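Local coordinates for DUF2179 domain-containing protein (Eubacterium ventriosum, PDB 3HLU) that is of unknown function but forms the C-terminal, GlnB-like DUF2179 domain of a bacterial membrane protein of the YitT family, at residues 9-14 against 57-62; 20-25 against 33-38; 61-66 against 73-78. One frame throughout, in Å; residues are numbered along the deposited sequence.

Contact 1. Residues 9-14 against 57-62; sequences TMVYIV and ATLVKV
Ile13 and Val62 meet tip to tip, CD1 of Ile13 lying 3.9 Å from CG1 of Val62. Two residues back along the strand and three along the helix, CG2 of Val11 approaches CD1 of Leu59 at 4.2 Å, a second methyl-to-methyl contact. No hydrogen bond crosses between strand 9-14 and residues 57-62, and the backbones stay well apart, 9.7 Å from CA of Ile13 to CA of Val62. Ile13 spans that gap because its CG1 is anti to the carbonyl carbon (chi1 -64°) and the chain then runs straight out to CD1. Alternation along the strand puts Val11 and Ile13 on its helix side, and Leu59 and Val62 lie three residues apart on one face of the helix. The topology is ferredoxin-like (beta-alpha-beta-beta-alpha-beta), with both helices on one face of a four-stranded antiparallel sheet; strand 9-14 is an inner strand, and helix 56-67 packs on its face. Farther out, Met25 of helix 18-28 packs on both Ile13 and Val62, and Met75 of the neighbouring strand touches Ile13 and Leu59. On the other face of the sheet, the OH of Tyr12 and OG of Ser78 of the second subunit are hydrogen-bonded.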
loop_
_atom_site.group_PDB
_atom_site.type_symbol
_atom_site.label_atom_id
_atom_site.label_comp_id
_atom_site.label_asym_id
_atom_site.label_seq_id
_atom_site.Cartn_x
_atom_site.Cartn_y
_atom_site.Cartn_z
ATOM N N THR A 9 2.462 -11.292 -10.772
ATOM C CA THR A 9 2.301 -10.865 -9.374
ATOM C C THR A 9 1.510 -9.548 -9.209
ATOM O O THR A 9 1.578 -8.657 -10.062
ATOM C CB THR A 9 3.666 -10.745 -8.667
ATOM O OG1 THR A 9 3.468 -10.268 -7.325
ATOM C CG2 THR A 9 4.616 -9.810 -9.464
HETATM N N MSE A 10 0.761 -9.446 -8.106
HETATM C CA MSE A 10 -0.153 -8.323 -7.850
HETATM C C MSE A 10 0.575 -7.127 -7.232
HETATM O O MSE A 10 1.418 -7.296 -6.341
HETATM C CB MSE A 10 -1.277 -8.764 -6.915
HETATM C CG MSE A 10 -1.915 -7.628 -6.178
HETATM SE SE MSE A 10 -3.296 -6.811 -7.277
HETATM C CE MSE A 10 -4.785 -7.813 -6.490
ATOM N N VAL A 11 0.248 -5.920 -7.689
ATOM C CA VAL A 11 1.005 -4.748 -7.274
ATOM C C VAL A 11 0.151 -3.555 -6.897
ATOM O O VAL A 11 -0.795 -3.210 -7.577
ATOM C CB VAL A 11 2.011 -4.331 -8.346
ATOM C CG1 VAL A 11 2.568 -2.962 -8.048
ATOM C CG2 VAL A 11 3.116 -5.347 -8.422
ATOM N N TYR A 12 0.499 -2.919 -5.795
ATOM C CA TYR A 12 -0.169 -1.686 -5.424
ATOM C C TYR A 12 0.801 -0.521 -5.569
ATOM O O TYR A 12 1.955 -0.605 -5.184
ATOM C CB TYR A 12 -0.719 -1.777 -4.006
ATOM C CG TYR A 12 -1.517 -3.040 -3.753
ATOM C CD1 TYR A 12 -0.896 -4.191 -3.294
ATOM C CD2 TYR A 12 -2.892 -3.080 -3.970
ATOM C CE1 TYR A 12 -1.620 -5.346 -3.056
ATOM C CE2 TYR A 12 -3.626 -4.233 -3.732
ATOM C CZ TYR A 12 -2.980 -5.363 -3.273
ATOM O OH TYR A 12 -3.687 -6.526 -3.047
ATOM N N ILE A 13 0.333 0.557 -6.168
ATOM C CA ILE A 13 1.175 1.702 -6.346
ATOM C C ILE A 13 0.558 2.825 -5.558
ATOM O O ILE A 13 -0.594 3.190 -5.793
ATOM C CB ILE A 13 1.269 2.087 -7.820
ATOM C CG1 ILE A 13 1.950 0.970 -8.599
ATOM C CG2 ILE A 13 2.000 3.421 -7.999
ATOM C CD1 ILE A 13 1.923 1.182 -10.085
ATOM N N VAL A 14 1.327 3.343 -4.603
ATOM C CA VAL A 14 0.922 4.492 -3.818
ATOM C C VAL A 14 1.535 5.764 -4.359
ATOM O O VAL A 14 2.743 5.923 -4.336
ATOM C CB VAL A 14 1.405 4.376 -2.380
ATOM C CG1 VAL A 14 0.890 5.560 -1.567
ATOM C CG2 VAL A 14 0.979 3.054 -1.776
ATOM N N ALA A 57 9.185 -8.199 -15.312
ATOM C CA ALA A 57 9.777 -7.366 -16.353
ATOM C C ALA A 57 9.005 -6.068 -16.491
ATOM O O ALA A 57 9.589 -4.988 -16.604
ATOM C CB ALA A 57 9.778 -8.101 -17.668
ATOM N N THR A 58 7.684 -6.184 -16.495
ATOM C CA THR A 58 6.818 -5.020 -16.544
ATOM C C THR A 58 7.091 -4.100 -15.341
ATOM O O THR A 58 7.051 -2.872 -15.459
ATOM C CB THR A 58 5.322 -5.428 -16.549
ATOM O OG1 THR A 58 5.117 -6.574 -17.387
ATOM C CG2 THR A 58 4.470 -4.286 -17.032
ATOM N N LEU A 59 7.371 -4.694 -14.185
ATOM C CA LEU A 59 7.582 -3.924 -12.959
ATOM C C LEU A 59 8.731 -2.935 -13.097
ATOM O O LEU A 59 8.711 -1.847 -12.516
ATOM C CB LEU A 59 7.844 -4.861 -11.784
ATOM C CG LEU A 59 8.028 -4.246 -10.393
ATOM C CD1 LEU A 59 6.724 -3.649 -9.871
ATOM C CD2 LEU A 59 8.552 -5.298 -9.417
ATOM N N VAL A 60 9.730 -3.323 -13.875
ATOM C CA VAL A 60 10.863 -2.459 -14.119
ATOM C C VAL A 60 10.474 -1.274 -14.999
ATOM O O VAL A 60 10.895 -0.141 -14.758
ATOM C CB VAL A 60 12.009 -3.241 -14.748
ATOM C CG1 VAL A 60 13.138 -2.305 -15.133
ATOM C CG2 VAL A 60 12.486 -4.318 -13.777
ATOM N N LYS A 61 9.663 -1.523 -16.016
ATOM C CA LYS A 61 9.210 -0.421 -16.850
ATOM C C LYS A 61 8.385 0.560 -16.028
ATOM O O LYS A 61 8.526 1.770 -16.160
ATOM C CB LYS A 61 8.404 -0.926 -18.052
ATOM C CG LYS A 61 9.164 -1.891 -18.974
ATOM C CD LYS A 61 8.515 -1.955 -20.367
ATOM C CE LYS A 61 8.961 -3.187 -21.172
ATOM N NZ LYS A 61 8.410 -4.487 -20.650
ATOM N N VAL A 62 7.531 0.025 -15.168
ATOM C CA VAL A 62 6.645 0.845 -14.349
ATOM C C VAL A 62 7.447 1.684 -13.378
ATOM O O VAL A 62 7.221 2.874 -13.228
ATOM C CB VAL A 62 5.651 -0.035 -13.556
ATOM C CG1 VAL A 62 5.042 0.739 -12.401
ATOM C CG2 VAL A 62 4.571 -0.561 -14.471
#

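Contact 2. Residues 20-25 against 33-38; sequences IIADRM and VTMLQA
Met35 bends back from its strand to put its terminal methyl against Ala22, where helix 18-28 of the ferredoxin-like fold meets strand 34-40, outermost within the chain. The short side chain of Ala22 lets the helix come near Val33, with the CA atoms of Ala22 and Val33 7.2 Å apart. From CB, which does not aim at the helix, the selenomethionine side chain of Met35 passes through CG and SE without close contact to it; bends at chi2 (65°) and chi3 (89°) turn the chain so that CE ends 3.4 Å from CB of Ala22. Along the way the side chain rests on Glu48 and Ile50 of the adjacent strand. Its backbone is the centre of an inverse gamma turn, and an unbranched, flexible chain can bend across the sheet's helix-covered face to reach Ala22. Val33 is compact and offers both methyls: CG2 lies 4.3 Å from Ala22 CB, while CG1 faces Met25, a residue that also packs against Leu65 of helix 56-67. Met25 and Val33 cross obliquely; the Met25 chain, straight as far as SE, turns at chi3 and brings its CE to 4.0 Å from Val33 CG1.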
loop_
_atom_site.group_PDB
_atom_site.type_symbol
_atom_site.label_atom_id
_atom_site.label_comp_id
_atom_site.label_asym_id
_atom_site.label_seq_id
_atom_site.Cartn_x
_atom_site.Cartn_y
_atom_site.Cartn_z
ATOM N N ILE A 20 -2.299 10.517 -13.216
ATOM C CA ILE A 20 -1.282 10.619 -14.259
ATOM C C ILE A 20 -0.528 9.301 -14.501
ATOM O O ILE A 20 -0.359 8.866 -15.638
ATOM C CB ILE A 20 -0.273 11.718 -13.907
ATOM C CG1 ILE A 20 -1.003 13.058 -13.755
ATOM C CG2 ILE A 20 0.797 11.806 -14.956
ATOM C CD1 ILE A 20 -0.126 14.169 -13.212
ATOM N N ILE A 21 -0.069 8.667 -13.425
ATOM C CA ILE A 21 0.630 7.394 -13.550
ATOM C C ILE A 21 -0.232 6.320 -14.189
ATOM O O ILE A 21 0.226 5.581 -15.051
ATOM C CB ILE A 21 1.104 6.859 -12.193
ATOM C CG1 ILE A 21 2.190 7.765 -11.624
ATOM C CG2 ILE A 21 1.625 5.433 -12.348
ATOM C CD1 ILE A 21 2.676 7.339 -10.260
ATOM N N ALA A 22 -1.478 6.225 -13.736
ATOM C CA ALA A 22 -2.408 5.234 -14.249
ATOM C C ALA A 22 -2.644 5.426 -15.733
ATOM O O ALA A 22 -2.708 4.451 -16.467
ATOM C CB ALA A 22 -3.711 5.286 -13.499
ATOM N N ASP A 23 -2.759 6.674 -16.183
ATOM C CA ASP A 23 -3.013 6.932 -17.597
ATOM C C ASP A 23 -1.826 6.524 -18.461
ATOM O O ASP A 23 -1.999 5.853 -19.475
ATOM C CB ASP A 23 -3.405 8.398 -17.856
ATOM C CG ASP A 23 -4.838 8.728 -17.381
ATOM O OD1 ASP A 23 -5.623 7.788 -17.069
ATOM O OD2 ASP A 23 -5.172 9.942 -17.311
ATOM N N ARG A 24 -0.625 6.916 -18.053
ATOM C CA ARG A 24 0.576 6.572 -18.803
ATOM C C ARG A 24 0.852 5.074 -18.792
ATOM O O ARG A 24 1.486 4.546 -19.703
ATOM C CB ARG A 24 1.790 7.331 -18.269
ATOM C CG ARG A 24 1.712 8.829 -18.467
ATOM C CD ARG A 24 3.045 9.507 -18.159
ATOM N NE ARG A 24 4.144 8.974 -18.965
ATOM C CZ ARG A 24 5.422 9.329 -18.819
ATOM N NH1 ARG A 24 5.768 10.221 -17.898
ATOM N NH2 ARG A 24 6.361 8.791 -19.590
HETATM N N MSE A 25 0.384 4.387 -17.758
HETATM C CA MSE A 25 0.557 2.942 -17.681
HETATM C C MSE A 25 -0.271 2.277 -18.764
HETATM O O MSE A 25 0.160 1.301 -19.392
HETATM C CB MSE A 25 0.133 2.419 -16.312
HETATM C CG MSE A 25 1.211 2.506 -15.249
HETATM SE SE MSE A 25 0.578 1.889 -13.515
HETATM C CE MSE A 25 0.948 -0.012 -13.683
ATOM N N VAL A 33 -5.352 -1.581 -15.285
ATOM C CA VAL A 33 -5.275 -1.314 -13.863
ATOM C C VAL A 33 -6.656 -1.027 -13.278
ATOM O O VAL A 33 -7.570 -0.553 -13.978
ATOM C CB VAL A 33 -4.280 -0.157 -13.546
ATOM C CG1 VAL A 33 -3.028 -0.285 -14.401
ATOM C CG2 VAL A 33 -4.916 1.195 -13.753
ATOM N N THR A 34 -6.807 -1.348 -11.996
ATOM C CA THR A 34 -8.014 -0.999 -11.256
ATOM C C THR A 34 -7.658 0.071 -10.237
ATOM O O THR A 34 -6.626 0.001 -9.580
ATOM C CB THR A 34 -8.597 -2.203 -10.498
ATOM O OG1 THR A 34 -8.308 -3.418 -11.210
ATOM C CG2 THR A 34 -10.094 -2.032 -10.339
HETATM N N MSE A 35 -8.512 1.070 -10.116
HETATM C CA MSE A 35 -8.288 2.095 -9.124
HETATM C C MSE A 35 -8.974 1.715 -7.814
HETATM O O MSE A 35 -10.106 2.093 -7.548
HETATM C CB MSE A 35 -8.762 3.447 -9.633
HETATM C CG MSE A 35 -7.949 4.576 -9.064
HETATM SE SE MSE A 35 -6.091 4.490 -9.663
HETATM C CE MSE A 35 -6.289 5.531 -11.276
ATOM N N LEU A 36 -8.259 0.938 -7.010
ATOM C CA LEU A 36 -8.705 0.497 -5.695
ATOM C C LEU A 36 -8.746 1.601 -4.630
ATOM O O LEU A 36 -7.997 2.584 -4.675
ATOM C CB LEU A 36 -7.800 -0.637 -5.224
ATOM C CG LEU A 36 -8.009 -1.114 -3.791
ATOM C CD1 LEU A 36 -9.461 -1.535 -3.593
ATOM C CD2 LEU A 36 -7.057 -2.267 -3.444
ATOM N N GLN A 37 -9.640 1.433 -3.667
ATOM C CA GLN A 37 -9.831 2.430 -2.621
ATOM C C GLN A 37 -9.419 1.869 -1.258
ATOM O O GLN A 37 -9.876 0.803 -0.853
ATOM C CB GLN A 37 -11.287 2.904 -2.604
ATOM C CG GLN A 37 -11.509 4.196 -1.846
ATOM C CD GLN A 37 -12.572 5.048 -2.503
ATOM O OE1 GLN A 37 -13.716 5.117 -2.027
ATOM N NE2 GLN A 37 -12.209 5.690 -3.621
ATOM N N ALA A 38 -8.547 2.590 -0.560
ATOM C CA ALA A 38 -7.976 2.093 0.687
ATOM C C ALA A 38 -8.915 2.304 1.883
ATOM O O ALA A 38 -9.803 3.151 1.846
ATOM C CB ALA A 38 -6.615 2.745 0.943
#

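Contact 3. Residues 61-66 against 73-78; sequences KVRNLL and AFMIVS
Met75, a selenomethionine, pushes its side chain from the strand into the face of the helix presented by Val62, Arg63 and Leu66, and this is where the packing is dense. Its SE lies 3.8 Å from CG1 of Val62, the two side chains crossing at a slant, and CD1 of Leu66 sits beside the shaft, 4.0 Å from Met75 CG and about as far from CE. A bend about the CG-SE bond (chi3 -79°) swings CE of Met75 onto the aliphatic base of Arg63, 3.6 Å from its CG. A long, unbranched, pliable side chain fits here, since it must span the gap between layers and settle among three helix residues at once. The helix and strand segments run nearly antiparallel, at 155°, with their axes 9.9 Å apart; in the ferredoxin-like fold the loop after helix 56-67 returns the chain into strand 74-77, outermost within the chain. The close-packed region extends to the end near that loop: CB of Ala73 meets CD2 of Leu66 at 4.2 Å, and the small alanine suits the place where its CA comes within 6.5 Å of CA of Leu66. The other margin is polar and partly exposed. Arg63 crosses Met75 at about a right angle and stretches on, extended from CG to NE, so that its apolar root covers the methionine while NE hydrogen-bonds Gly40 O of the second subunit. Phe74 and Met75 also pair with a strand of that subunit, continuing the sheet across the interface.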
loop_
_atom_site.group_PDB
_atom_site.type_symbol
_atom_site.label_atom_id
_atom_site.label_comp_id
_atom_site.label_asym_id
_atom_site.label_seq_id
_atom_site.Cartn_x
_atom_site.Cartn_y
_atom_site.Cartn_z
ATOM N N LYS A 61 9.663 -1.523 -16.016
ATOM C CA LYS A 61 9.210 -0.421 -16.850
ATOM C C LYS A 61 8.385 0.560 -16.028
ATOM O O LYS A 61 8.526 1.770 -16.160
ATOM C CB LYS A 61 8.404 -0.926 -18.052
ATOM C CG LYS A 61 9.164 -1.891 -18.974
ATOM C CD LYS A 61 8.515 -1.955 -20.367
ATOM C CE LYS A 61 8.961 -3.187 -21.172
ATOM N NZ LYS A 61 8.410 -4.487 -20.650
ATOM N N VAL A 62 7.531 0.025 -15.168
ATOM C CA VAL A 62 6.645 0.845 -14.349
ATOM C C VAL A 62 7.447 1.684 -13.378
ATOM O O VAL A 62 7.221 2.874 -13.228
ATOM C CB VAL A 62 5.651 -0.035 -13.556
ATOM C CG1 VAL A 62 5.042 0.739 -12.401
ATOM C CG2 VAL A 62 4.571 -0.561 -14.471
ATOM N N ARG A 63 8.398 1.043 -12.722
ATOM C CA ARG A 63 9.297 1.743 -11.831
ATOM C C ARG A 63 9.959 2.955 -12.492
ATOM O O ARG A 63 10.092 4.014 -11.888
ATOM C CB ARG A 63 10.364 0.789 -11.329
ATOM C CG ARG A 63 10.969 1.274 -10.065
ATOM C CD ARG A 63 12.262 0.594 -9.779
ATOM N NE ARG A 63 12.572 0.725 -8.368
ATOM C CZ ARG A 63 13.256 -0.180 -7.682
ATOM N NH1 ARG A 63 13.692 -1.275 -8.304
ATOM N NH2 ARG A 63 13.488 0.003 -6.380
ATOM N N ASN A 64 10.369 2.794 -13.741
ATOM C CA ASN A 64 11.014 3.878 -14.469
ATOM C C ASN A 64 10.044 4.973 -14.821
ATOM O O ASN A 64 10.406 6.137 -14.983
ATOM C CB ASN A 64 11.707 3.342 -15.714
ATOM C CG ASN A 64 12.984 2.583 -15.365
ATOM O OD1 ASN A 64 13.411 2.572 -14.201
ATOM N ND2 ASN A 64 13.595 1.941 -16.358
ATOM N N LEU A 65 8.788 4.594 -14.913
ATOM C CA LEU A 65 7.754 5.550 -15.184
ATOM C C LEU A 65 7.496 6.366 -13.927
ATOM O O LEU A 65 7.136 7.536 -13.997
ATOM C CB LEU A 65 6.517 4.789 -15.625
ATOM C CG LEU A 65 5.153 5.442 -15.490
ATOM C CD1 LEU A 65 5.065 6.648 -16.398
ATOM C CD2 LEU A 65 4.094 4.412 -15.839
ATOM N N LEU A 66 7.698 5.748 -12.771
ATOM C CA LEU A 66 7.499 6.439 -11.506
ATOM C C LEU A 66 8.515 7.550 -11.354
ATOM O O LEU A 66 8.176 8.687 -11.013
ATOM C CB LEU A 66 7.657 5.470 -10.347
ATOM C CG LEU A 66 6.607 4.379 -10.244
ATOM C CD1 LEU A 66 6.740 3.599 -8.929
ATOM C CD2 LEU A 66 5.241 5.033 -10.394
ATOM N N ALA A 73 6.471 8.237 -5.076
ATOM C CA ALA A 73 5.642 7.058 -5.271
ATOM C C ALA A 73 6.384 5.789 -4.870
ATOM O O ALA A 73 7.615 5.729 -4.875
ATOM C CB ALA A 73 5.181 6.965 -6.709
ATOM N N PHE A 74 5.616 4.774 -4.507
ATOM C CA PHE A 74 6.190 3.466 -4.254
ATOM C C PHE A 74 5.165 2.365 -4.522
ATOM O O PHE A 74 3.980 2.626 -4.738
ATOM C CB PHE A 74 6.736 3.367 -2.833
ATOM C CG PHE A 74 5.701 3.572 -1.784
ATOM C CD1 PHE A 74 5.296 4.849 -1.435
ATOM C CD2 PHE A 74 5.111 2.494 -1.158
ATOM C CE1 PHE A 74 4.326 5.043 -0.472
ATOM C CE2 PHE A 74 4.144 2.684 -0.188
ATOM C CZ PHE A 74 3.754 3.962 0.158
HETATM N N MSE A 75 5.651 1.131 -4.496
HETATM C CA MSE A 75 4.868 -0.026 -4.876
HETATM C C MSE A 75 4.911 -1.062 -3.789
HETATM O O MSE A 75 5.946 -1.298 -3.188
HETATM C CB MSE A 75 5.437 -0.641 -6.153
HETATM C CG MSE A 75 5.306 0.250 -7.361
HETATM SE SE MSE A 75 6.095 -0.538 -8.955
HETATM C CE MSE A 75 7.967 -0.155 -8.590
ATOM N N ILE A 76 3.780 -1.697 -3.549
ATOM C CA ILE A 76 3.756 -2.874 -2.713
ATOM C C ILE A 76 3.533 -4.100 -3.569
ATOM O O ILE A 76 2.515 -4.222 -4.248
ATOM C CB ILE A 76 2.681 -2.775 -1.629
ATOM C CG1 ILE A 76 2.962 -1.556 -0.750
ATOM C CG2 ILE A 76 2.653 -4.039 -0.807
ATOM C CD1 ILE A 76 1.766 -1.081 0.031
ATOM N N VAL A 77 4.509 -4.995 -3.541
ATOM C CA VAL A 77 4.468 -6.222 -4.321
ATOM C C VAL A 77 4.033 -7.415 -3.472
ATOM O O VAL A 77 4.835 -7.979 -2.716
ATOM C CB VAL A 77 5.846 -6.538 -4.905
ATOM C CG1 VAL A 77 5.800 -7.859 -5.650
ATOM C CG2 VAL A 77 6.320 -5.391 -5.797
ATOM N N SER A 78 2.768 -7.803 -3.639
ATOM C CA SER A 78 2.098 -8.827 -2.820
ATOM C C SER A 78 2.869 -10.141 -2.647
ATOM O O SER A 78 3.456 -10.661 -3.602
ATOM C CB SER A 78 0.709 -9.108 -3.405
ATOM O OG SER A 78 -0.319 -8.913 -2.434
#

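How the contacts relate
All three contacts join a helix to one face of the same antiparallel sheet by apolar packing, with no hydrogen bond across any of them. Contacts 1 and 3 are buried and share helix 56-67, Val62 serving both; their strands are neighbours, linked by probable backbone hydrogen bonds such as Tyr12 O to Ile76 N. Contact 2 is only partly buried: it brings helix 18-28 to strand 34-40, at the opposite end of the chain's own sheet from strand 74-77, and along the chain it is nested within the loop closed by contact 1. The two helices meet where Met25 touches Val62 and Leu65, and Ile21 touches Leu66. Contact 3 differs in its polar margin, where Arg63 turns from apolar packing to the second subunit.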